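Local atomic coordinates of 3-methyladenine dna-glycosylase (Archaeoglobus fulgidus, PDB entry 2JHN), a protein that belongs to the AlkA-like DNA glycosylases of the HhH-GPD superfamily, a family of DNA repair proteins, here with an added TATA-box-binding-protein-like domain. Residues L6-N11 with N84-Y89; Y106-A111 with I277-F282; V10-K15 with A50-E55. The protein carries 1 engineered substitution. All blocks are in the same frame, centred on the assembly; numbering follows the deposited sequence.

Interaction 1 (L6-N11 with N84-Y89)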
loop_
_atom_site.group_PDB
_atom_site.type_symbol
_atom_site.label_atom_id
_atom_site.label_comp_id
_atom_site.label_asym_id
_atom_site.label_seq_id
_atom_site.Cartn_x
_atom_site.Cartn_y
_atom_site.Cartn_z
ATOM N N LEU A 6 -1.971 -0.745 -21.519
ATOM C CA LEU A 6 -0.613 -0.974 -21.001
ATOM C C LEU A 6 0.319 -1.390 -22.133
ATOM O O LEU A 6 -0.129 -2.023 -23.096
ATOM C CB LEU A 6 -0.627 -2.088 -19.954
ATOM C CG LEU A 6 -1.703 -2.053 -18.855
ATOM C CD1 LEU A 6 -1.565 -3.255 -17.940
ATOM C CD2 LEU A 6 -1.640 -0.756 -18.099
ATOM N N LYS A 7 1.611 -1.078 -21.996
ATOM C CA LYS A 7 2.611 -1.552 -22.975
ATOM C C LYS A 7 2.982 -3.019 -22.752
ATOM O O LYS A 7 3.291 -3.745 -23.704
ATOM C CB LYS A 7 3.858 -0.648 -23.006
ATOM C CG LYS A 7 4.725 -0.850 -24.252
ATOM C CD LYS A 7 6.050 -0.119 -24.164
ATOM C CE LYS A 7 6.972 -0.529 -25.304
ATOM N NZ LYS A 7 8.360 0.008 -25.128
ATOM N N HIS A 8 2.880 -3.472 -21.502
ATOM C CA HIS A 8 3.306 -4.801 -21.080
ATOM C C HIS A 8 2.139 -5.536 -20.382
ATOM O O HIS A 8 1.296 -4.882 -19.769
ATOM C CB HIS A 8 4.497 -4.609 -20.133
ATOM C CG HIS A 8 5.284 -5.856 -19.867
ATOM N ND1 HIS A 8 4.821 -6.870 -19.056
ATOM C CD2 HIS A 8 6.520 -6.235 -20.272
ATOM C CE1 HIS A 8 5.727 -7.831 -18.990
ATOM N NE2 HIS A 8 6.770 -7.467 -19.717
ATOM N N ALA A 9 2.070 -6.870 -20.463
ATOM C CA ALA A 9 1.024 -7.623 -19.731
ATOM C C ALA A 9 1.194 -7.460 -18.209
ATOM O O ALA A 9 2.314 -7.288 -17.712
ATOM C CB ALA A 9 1.031 -9.100 -20.101
ATOM N N VAL A 10 0.078 -7.480 -17.492
ATOM C CA VAL A 10 0.083 -7.514 -16.027
ATOM C C VAL A 10 -0.745 -8.726 -15.629
ATOM O O VAL A 10 -1.756 -9.055 -16.281
ATOM C CB VAL A 10 -0.481 -6.194 -15.442
ATOM C CG1 VAL A 10 -1.970 -6.057 -15.739
ATOM C CG2 VAL A 10 -0.201 -6.070 -13.936
ATOM N N ASN A 11 -0.290 -9.436 -14.612
ATOM C CA ASN A 11 -1.060 -10.509 -14.044
ATOM C C ASN A 11 -1.986 -9.933 -12.965
ATOM O O ASN A 11 -1.554 -9.681 -11.846
ATOM C CB ASN A 11 -0.140 -11.575 -13.466
ATOM C CG ASN A 11 -0.897 -12.791 -13.004
ATOM O OD1 ASN A 11 -1.809 -12.694 -12.207
ATOM N ND2 ASN A 11 -0.534 -13.961 -13.535
ATOM N N ASN A 84 5.064 0.251 -16.886
ATOM C CA ASN A 84 5.898 -0.655 -17.648
ATOM C C ASN A 84 7.042 -1.251 -16.797
ATOM O O ASN A 84 7.902 -0.508 -16.314
ATOM C CB ASN A 84 6.445 0.123 -18.863
ATOM C CG ASN A 84 7.263 -0.735 -19.801
ATOM O OD1 ASN A 84 7.576 -1.892 -19.516
ATOM N ND2 ASN A 84 7.601 -0.162 -20.960
ATOM N N PRO A 85 7.012 -2.573 -16.556
ATOM C CA PRO A 85 8.012 -3.255 -15.706
ATOM C C PRO A 85 9.235 -3.783 -16.466
ATOM O O PRO A 85 9.993 -4.580 -15.921
ATOM C CB PRO A 85 7.242 -4.458 -15.197
ATOM C CG PRO A 85 6.365 -4.849 -16.378
ATOM C CD PRO A 85 5.992 -3.526 -17.049
ATOM N N GLU A 86 9.400 -3.384 -17.715
ATOM C CA GLU A 86 10.446 -3.997 -18.561
ATOM C C GLU A 86 11.842 -3.863 -17.933
ATOM O O GLU A 86 12.567 -4.860 -17.807
ATOM C CB GLU A 86 10.416 -3.373 -19.960
ATOM C CG GLU A 86 11.589 -3.762 -20.844
ATOM C CD GLU A 86 11.419 -5.119 -21.502
ATOM O OE1 GLU A 86 10.385 -5.795 -21.256
ATOM O OE2 GLU A 86 12.335 -5.507 -22.278
ATOM N N GLU A 87 12.162 -2.642 -17.493
ATOM C CA GLU A 87 13.464 -2.321 -16.941
ATOM C C GLU A 87 13.688 -2.978 -15.579
ATOM O O GLU A 87 14.788 -3.463 -15.290
ATOM C CB GLU A 87 13.645 -0.807 -16.850
ATOM C CG GLU A 87 15.126 -0.373 -16.928
ATOM C CD GLU A 87 15.402 1.026 -16.376
ATOM O OE1 GLU A 87 14.490 1.897 -16.450
ATOM O OE2 GLU A 87 16.553 1.257 -15.893
ATOM N N LEU A 88 12.645 -2.976 -14.745
ATOM C CA LEU A 88 12.699 -3.697 -13.468
ATOM C C LEU A 88 13.011 -5.157 -13.742
ATOM O O LEU A 88 13.868 -5.757 -13.092
ATOM C CB LEU A 88 11.345 -3.596 -12.733
ATOM C CG LEU A 88 11.104 -4.536 -11.537
ATOM C CD1 LEU A 88 12.045 -4.258 -10.387
ATOM C CD2 LEU A 88 9.624 -4.476 -11.053
ATOM N N TYR A 89 12.301 -5.732 -14.702
ATOM C CA TYR A 89 12.440 -7.162 -14.965
ATOM C C TYR A 89 13.842 -7.495 -15.471
ATOM O O TYR A 89 14.436 -8.498 -15.057
ATOM C CB TYR A 89 11.387 -7.613 -15.965
ATOM C CG TYR A 89 9.991 -7.855 -15.397
ATOM C CD1 TYR A 89 9.747 -7.930 -14.015
ATOM C CD2 TYR A 89 8.926 -8.066 -16.261
ATOM C CE1 TYR A 89 8.446 -8.191 -13.533
ATOM C CE2 TYR A 89 7.648 -8.326 -15.798
ATOM C CZ TYR A 89 7.412 -8.380 -14.439
ATOM O OH TYR A 89 6.135 -8.650 -14.026
HETATM O O HOH W 1 9.281 -8.333 -20.077
HETATM O O HOH W 2 4.235 -7.729 -15.606
#
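His8 receives Pro85 and Tyr89 on the same side of its imidazole, a worked example of how one ring can be fixed by several partners. Its CG is turned away from the backbone N (chi1 -165°), which carries the ring to both. Pro85 CG lies over the face, 3.8 Å from the ring centroid and 16° off the normal, while Pro85 CD rests on His8 CB. Tyr89 comes obliquely, its edge toward the histidine in an offset edge-to-face pair, with planes at 69° and His8 CE1 3.8 Å from Tyr89 CE2. Two polar ends settle the ring's rotation: His8 ND1 donates to Ala9 O (2.9 Å, nearly straight), within the ring plane and on a carbonyl lone pair, and His8 NE2 shares a hydrogen bond with a water, which donates to Glu86 OE1. A second water bridges Ala9 O and Tyr89 OH. The extended Lys7 chain passes Asn84, CD lying 3.6 Å from Asn84 ND2, and Asn84 OD1 accepts from Glu86 N in an Asx turn. Tyr89 OH is also hydrogen-bonded to Gly109 N, and Glu86 pairs with Arg90. The contact thus joins the loop between strand 2-5 and helix 12-17 to the start of helix 86-93.

Interaction 2 (Y106-A111 with I277-F282)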
loop_
_atom_site.group_PDB
_atom_site.type_symbol
_atom_site.label_atom_id
_atom_site.label_comp_id
_atom_site.label_asym_id
_atom_site.label_seq_id
_atom_site.Cartn_x
_atom_site.Cartn_y
_atom_site.Cartn_z
ATOM N N TYR A 106 5.617 -14.006 -11.247
ATOM C CA TYR A 106 5.774 -13.411 -12.578
ATOM C C TYR A 106 4.510 -12.702 -13.060
ATOM O O TYR A 106 3.423 -13.265 -12.990
ATOM C CB TYR A 106 6.258 -14.416 -13.652
ATOM C CG TYR A 106 6.497 -13.657 -14.950
ATOM C CD1 TYR A 106 7.617 -12.817 -15.097
ATOM C CD2 TYR A 106 5.551 -13.698 -15.993
ATOM C CE1 TYR A 106 7.821 -12.078 -16.273
ATOM C CE2 TYR A 106 5.742 -12.945 -17.182
ATOM C CZ TYR A 106 6.877 -12.148 -17.305
ATOM O OH TYR A 106 7.071 -11.421 -18.459
ATOM N N GLY A 107 4.658 -11.461 -13.529
ATOM C CA GLY A 107 3.513 -10.686 -14.012
ATOM C C GLY A 107 2.987 -9.718 -12.971
ATOM O O GLY A 107 2.090 -8.916 -13.258
ATOM N N PHE A 108 3.554 -9.778 -11.770
ATOM C CA PHE A 108 3.237 -8.781 -10.741
ATOM C C PHE A 108 3.650 -7.365 -11.144
ATOM O O PHE A 108 2.989 -6.403 -10.725
ATOM C CB PHE A 108 3.788 -9.176 -9.367
ATOM C CG PHE A 108 3.386 -8.228 -8.246
ATOM C CD1 PHE A 108 2.168 -8.398 -7.565
ATOM C CD2 PHE A 108 4.216 -7.162 -7.882
ATOM C CE1 PHE A 108 1.789 -7.534 -6.505
ATOM C CE2 PHE A 108 3.828 -6.263 -6.842
ATOM C CZ PHE A 108 2.615 -6.478 -6.139
ATOM N N GLY A 109 4.724 -7.227 -11.930
ATOM C CA GLY A 109 5.117 -5.899 -12.463
ATOM C C GLY A 109 5.766 -5.026 -11.388
ATOM O O GLY A 109 6.410 -5.524 -10.434
ATOM N N ARG A 110 5.564 -3.724 -11.519
ATOM C CA ARG A 110 6.088 -2.753 -10.559
ATOM C C ARG A 110 5.193 -2.627 -9.344
ATOM O O ARG A 110 3.994 -2.909 -9.406
ATOM C CB ARG A 110 6.221 -1.387 -11.244
ATOM C CG ARG A 110 7.238 -1.433 -12.450
ATOM C CD ARG A 110 7.848 -0.065 -12.713
ATOM N NE ARG A 110 8.780 0.284 -11.644
ATOM C CZ ARG A 110 9.594 1.340 -11.669
ATOM N NH1 ARG A 110 9.611 2.161 -12.725
ATOM N NH2 ARG A 110 10.400 1.576 -10.640
ATOM N N ALA A 111 5.762 -2.138 -8.249
ATOM C CA ALA A 111 4.998 -1.902 -7.029
ATOM C C ALA A 111 4.021 -0.754 -7.230
ATOM O O ALA A 111 4.347 0.253 -7.883
ATOM C CB ALA A 111 5.928 -1.579 -5.886
ATOM N N ILE A 277 11.189 -4.135 -5.447
ATOM C CA ILE A 277 11.606 -5.409 -4.833
ATOM C C ILE A 277 10.990 -5.613 -3.439
ATOM O O ILE A 277 10.675 -6.725 -3.036
ATOM C CB ILE A 277 13.167 -5.518 -4.816
ATOM C CG1 ILE A 277 13.673 -5.563 -6.267
ATOM C CG2 ILE A 277 13.649 -6.721 -3.956
ATOM C CD1 ILE A 277 15.185 -5.239 -6.410
ATOM N N LEU A 278 10.813 -4.528 -2.694
ATOM C CA LEU A 278 10.168 -4.608 -1.408
ATOM C C LEU A 278 8.791 -5.303 -1.473
ATOM O O LEU A 278 8.466 -6.124 -0.607
ATOM C CB LEU A 278 9.988 -3.183 -0.864
ATOM C CG LEU A 278 9.191 -3.022 0.434
ATOM C CD1 LEU A 278 9.879 -3.693 1.610
ATOM C CD2 LEU A 278 8.939 -1.556 0.695
ATOM N N PHE A 279 7.987 -4.979 -2.487
ATOM C CA PHE A 279 6.665 -5.618 -2.643
ATOM C C PHE A 279 6.781 -7.139 -2.944
ATOM O O PHE A 279 5.979 -7.939 -2.434
ATOM C CB PHE A 279 5.831 -4.912 -3.714
ATOM C CG PHE A 279 5.153 -3.633 -3.232
ATOM C CD1 PHE A 279 5.866 -2.636 -2.569
ATOM C CD2 PHE A 279 3.777 -3.429 -3.469
ATOM C CE1 PHE A 279 5.232 -1.434 -2.143
ATOM C CE2 PHE A 279 3.139 -2.235 -3.058
ATOM C CZ PHE A 279 3.869 -1.241 -2.387
ATOM N N TYR A 280 7.772 -7.507 -3.763
ATOM C CA TYR A 280 8.112 -8.941 -3.989
ATOM C C TYR A 280 8.538 -9.635 -2.686
ATOM O O TYR A 280 8.181 -10.789 -2.474
ATOM C CB TYR A 280 9.204 -9.099 -5.068
ATOM C CG TYR A 280 8.683 -8.846 -6.488
ATOM C CD1 TYR A 280 8.549 -7.546 -6.969
ATOM C CD2 TYR A 280 8.314 -9.918 -7.335
ATOM C CE1 TYR A 280 8.043 -7.281 -8.265
ATOM C CE2 TYR A 280 7.840 -9.673 -8.655
ATOM C CZ TYR A 280 7.700 -8.351 -9.102
ATOM O OH TYR A 280 7.218 -8.087 -10.351
ATOM N N LEU A 281 9.283 -8.932 -1.823
ATOM C CA LEU A 281 9.702 -9.478 -0.516
ATOM C C LEU A 281 8.484 -9.665 0.419
ATOM O O LEU A 281 8.413 -10.659 1.144
ATOM C CB LEU A 281 10.777 -8.603 0.146
ATOM C CG LEU A 281 12.123 -8.505 -0.579
ATOM C CD1 LEU A 281 13.037 -7.501 0.109
ATOM C CD2 LEU A 281 12.837 -9.884 -0.691
ATOM N N PHE A 282 7.524 -8.738 0.387
ATOM C CA PHE A 282 6.287 -8.925 1.167
ATOM C C PHE A 282 5.550 -10.187 0.691
ATOM O O PHE A 282 5.086 -10.985 1.504
ATOM C CB PHE A 282 5.319 -7.740 1.036
ATOM C CG PHE A 282 5.772 -6.465 1.738
ATOM C CD1 PHE A 282 6.492 -6.496 2.943
ATOM C CD2 PHE A 282 5.431 -5.238 1.187
ATOM C CE1 PHE A 282 6.884 -5.261 3.582
ATOM C CE2 PHE A 282 5.795 -4.027 1.800
ATOM C CZ PHE A 282 6.533 -4.054 3.000
HETATM O O HOH W 3 7.397 -10.538 -11.930
#
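Tyr280 reaches from its helix to Gly109, and its hydroxyl donates to Gly109 O at 2.7 Å, lying in the carbonyl plane on a lone pair. The principle illustrated is that a few torsions can turn aromatic rings of one helix onto a loop that has no regular structure. In Tyr280, CG stands beside the backbone N and opposite the carbonyl carbon (chi1 -74°), which carries the phenol along the helix flank until its end arrives at the loop. Water 3 donates to the same hydroxyl and makes only a weak bond with Gly107 N. Phe108 has the other choice, CG opposite its own backbone N (chi1 -175°), and this brings the phenyl over the phenol: the edge of Phe108 faces the ring of Tyr280, planes at 77°, with Phe108 CD2 3.8 Å from Tyr280 CE1. The two side chains run past each other in opposite directions, and the next atom of the phenyl, CE2, touches Phe279 CB.

Ala111 closes the other end. Its CB sits over the face of Phe279, 3.5 Å from the centroid, in a CH-pi contact. All five touching residues are buried, and Phe18 meets the Phe279 ring with its plane nearly parallel. This aromatic packing of a loop on a long helix lies in the largely helical HhH-GPD part of the protein, where helix 274-287 also packs on helices 86-93, 96-104 and 241-251.

Interaction 3 (V10-K15 with A50-E55)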
loop_
_atom_site.group_PDB
_atom_site.type_symbol
_atom_site.label_atom_id
_atom_site.label_comp_id
_atom_site.label_asym_id
_atom_site.label_seq_id
_atom_site.Cartn_x
_atom_site.Cartn_y
_atom_site.Cartn_z
ATOM N N VAL A 10 0.078 -7.480 -17.492
ATOM C CA VAL A 10 0.083 -7.514 -16.027
ATOM C C VAL A 10 -0.745 -8.726 -15.629
ATOM O O VAL A 10 -1.756 -9.055 -16.281
ATOM C CB VAL A 10 -0.481 -6.194 -15.442
ATOM C CG1 VAL A 10 -1.970 -6.057 -15.739
ATOM C CG2 VAL A 10 -0.201 -6.070 -13.936
ATOM N N ASN A 11 -0.290 -9.436 -14.612
ATOM C CA ASN A 11 -1.060 -10.509 -14.044
ATOM C C ASN A 11 -1.986 -9.933 -12.965
ATOM O O ASN A 11 -1.554 -9.681 -11.846
ATOM C CB ASN A 11 -0.140 -11.575 -13.466
ATOM C CG ASN A 11 -0.897 -12.791 -13.004
ATOM O OD1 ASN A 11 -1.809 -12.694 -12.207
ATOM N ND2 ASN A 11 -0.534 -13.961 -13.535
ATOM N N TRP A 12 -3.253 -9.734 -13.323
ATOM C CA TRP A 12 -4.235 -9.151 -12.410
ATOM C C TRP A 12 -4.444 -10.003 -11.169
ATOM O O TRP A 12 -4.606 -9.475 -10.065
ATOM C CB TRP A 12 -5.566 -8.941 -13.135
ATOM C CG TRP A 12 -6.590 -8.180 -12.339
ATOM C CD1 TRP A 12 -7.691 -8.694 -11.688
ATOM C CD2 TRP A 12 -6.614 -6.771 -12.117
ATOM N NE1 TRP A 12 -8.389 -7.677 -11.060
ATOM C CE2 TRP A 12 -7.760 -6.488 -11.327
ATOM C CE3 TRP A 12 -5.779 -5.713 -12.509
ATOM C CZ2 TRP A 12 -8.091 -5.183 -10.922
ATOM C CZ3 TRP A 12 -6.107 -4.402 -12.091
ATOM C CH2 TRP A 12 -7.247 -4.158 -11.313
ATOM N N GLU A 13 -4.452 -11.327 -11.332
ATOM C CA GLU A 13 -4.685 -12.205 -10.200
ATOM C C GLU A 13 -3.614 -12.009 -9.118
ATOM O O GLU A 13 -3.931 -11.948 -7.938
ATOM C CB GLU A 13 -4.796 -13.682 -10.649
ATOM C CG GLU A 13 -5.784 -13.919 -11.799
ATOM C CD GLU A 13 -5.107 -13.946 -13.171
ATOM O OE1 GLU A 13 -4.852 -15.060 -13.696
ATOM O OE2 GLU A 13 -4.815 -12.867 -13.730
ATOM N N LEU A 14 -2.350 -11.886 -9.542
ATOM C CA LEU A 14 -1.232 -11.599 -8.624
ATOM C C LEU A 14 -1.318 -10.193 -7.986
ATOM O O LEU A 14 -1.035 -10.035 -6.804
ATOM C CB LEU A 14 0.117 -11.784 -9.321
ATOM C CG LEU A 14 0.573 -13.233 -9.578
ATOM C CD1 LEU A 14 1.974 -13.256 -10.173
ATOM C CD2 LEU A 14 0.540 -14.098 -8.324
ATOM N N LYS A 15 -1.706 -9.194 -8.776
ATOM C CA LYS A 15 -1.989 -7.848 -8.221
ATOM C C LYS A 15 -3.038 -7.918 -7.110
ATOM O O LYS A 15 -2.865 -7.315 -6.059
ATOM C CB LYS A 15 -2.431 -6.858 -9.308
ATOM C CG LYS A 15 -1.327 -6.399 -10.252
ATOM C CD LYS A 15 -0.250 -5.594 -9.564
ATOM C CE LYS A 15 0.463 -4.693 -10.577
ATOM N NZ LYS A 15 1.588 -4.080 -9.857
ATOM N N ALA A 50 -12.361 -1.471 -11.106
ATOM C CA ALA A 50 -11.440 -1.804 -12.189
ATOM C C ALA A 50 -11.243 -3.307 -12.268
ATOM O O ALA A 50 -11.291 -4.003 -11.262
ATOM C CB ALA A 50 -10.098 -1.085 -12.020
ATOM N N TYR A 51 -11.011 -3.789 -13.489
ATOM C CA TYR A 51 -10.880 -5.212 -13.765
ATOM C C TYR A 51 -10.325 -5.323 -15.187
ATOM O O TYR A 51 -10.532 -4.422 -16.006
ATOM C CB TYR A 51 -12.240 -5.930 -13.641
ATOM C CG TYR A 51 -13.315 -5.319 -14.523
ATOM C CD1 TYR A 51 -13.486 -5.754 -15.843
ATOM C CD2 TYR A 51 -14.162 -4.315 -14.044
ATOM C CE1 TYR A 51 -14.466 -5.179 -16.675
ATOM C CE2 TYR A 51 -15.153 -3.739 -14.863
ATOM C CZ TYR A 51 -15.297 -4.195 -16.185
ATOM O OH TYR A 51 -16.249 -3.655 -17.028
ATOM N N PRO A 52 -9.583 -6.405 -15.466
ATOM C CA PRO A 52 -8.973 -6.609 -16.767
ATOM C C PRO A 52 -9.984 -7.043 -17.844
ATOM O O PRO A 52 -10.885 -7.838 -17.565
ATOM C CB PRO A 52 -7.987 -7.737 -16.520
ATOM C CG PRO A 52 -8.501 -8.480 -15.372
ATOM C CD PRO A 52 -9.260 -7.485 -14.519
ATOM N N GLU A 53 -9.838 -6.525 -19.054
ATOM C CA GLU A 53 -10.528 -7.191 -20.159
ATOM C C GLU A 53 -9.554 -8.050 -20.985
ATOM O O GLU A 53 -9.973 -8.976 -21.700
ATOM C CB GLU A 53 -11.389 -6.223 -20.973
ATOM C CG GLU A 53 -10.725 -5.613 -22.143
ATOM C CD GLU A 53 -11.612 -4.629 -22.889
ATOM O OE1 GLU A 53 -12.865 -4.620 -22.752
ATOM O OE2 GLU A 53 -11.029 -3.803 -23.586
ATOM N N SER A 54 -8.259 -7.758 -20.843
ATOM C CA SER A 54 -7.181 -8.570 -21.430
ATOM C C SER A 54 -5.897 -8.379 -20.635
ATOM O O SER A 54 -5.846 -7.539 -19.727
ATOM C CB SER A 54 -6.931 -8.182 -22.890
ATOM O OG SER A 54 -6.304 -6.909 -23.015
ATOM N N GLU A 55 -4.854 -9.132 -20.997
ATOM C CA GLU A 55 -3.540 -9.007 -20.349
ATOM C C GLU A 55 -3.012 -7.570 -20.271
ATOM O O GLU A 55 -2.297 -7.225 -19.313
ATOM C CB GLU A 55 -2.501 -9.945 -21.004
ATOM C CG GLU A 55 -2.074 -9.587 -22.440
ATOM C CD GLU A 55 -0.803 -10.330 -22.898
ATOM O OE1 GLU A 55 -0.553 -11.453 -22.389
ATOM O OE2 GLU A 55 -0.052 -9.786 -23.754
HETATM O O HOH W 4 -4.510 -8.057 -17.081
#
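Val10 N donates to Glu55 O across 3.0 Å in a nearly straight bond (165°), the direct hydrogen bond between the two segments, although the donor is tilted from the carbonyl plane. Val10 O and Ser54 O are both within reach of one water, which can donate to each but has more acceptors around it than protons. A methyl of Val10, CG1, packs beside the same Glu55 O at 3.8 Å; chi1 of 68° puts that methyl between the backbone N and the carbonyl carbon.

The larger share of the contact is made by Trp12. With CG swung away from the backbone N (chi1 -172°), the indole reaches across to the strand and lays one face on Pro52. There Pro52 CD stands 3.4 Å from the centroid of the five-membered ring, almost exactly on its normal, and the two side chains cross at about a right angle. Farther along the indole, Trp12 CZ2 comes to 3.4 Å from Ala50 O, and Tyr51 CA lies above the same face nearer the rim. The indole N-H is spent on Gly33 O. Helix 12-17 is started by Asn11, whose OD1 accepts from Leu14 N at 2.8 Å as an N-cap.

Glu53 and Ser54 both face Thr57 in a classic beta bulge, at the point where the chain turns a corner. Through Trp12 and Val10, helix 12-17 and its leading residues lie against the end of strand 44-54 in the five-stranded antiparallel sheet, with Trp12 also touching Ile58 of strand 57-62 and Trp35 of strand 34-41.

Interactions 1 and 3 begin from the same stretch, sharing Val10 and Asn11, and both are partly buried and lie farther from the centre of the chain; interaction 2 is wholly buried and nearer that centre. The chemistry follows: the two outer contacts mix ring packing with waters and polar groups, interaction 1 having no direct hydrogen bond across its segments and interaction 3 one between backbones, whereas interaction 2 is chiefly aromatic, with one direct hydroxyl bond and a water. They are joined physically. Asn11 N probably bonds to Gly107 O, and Lys15 NZ is hydrogen-bonded to Phe108 O, so the loop 106-111 connects segment 10-15 with helix 274-287.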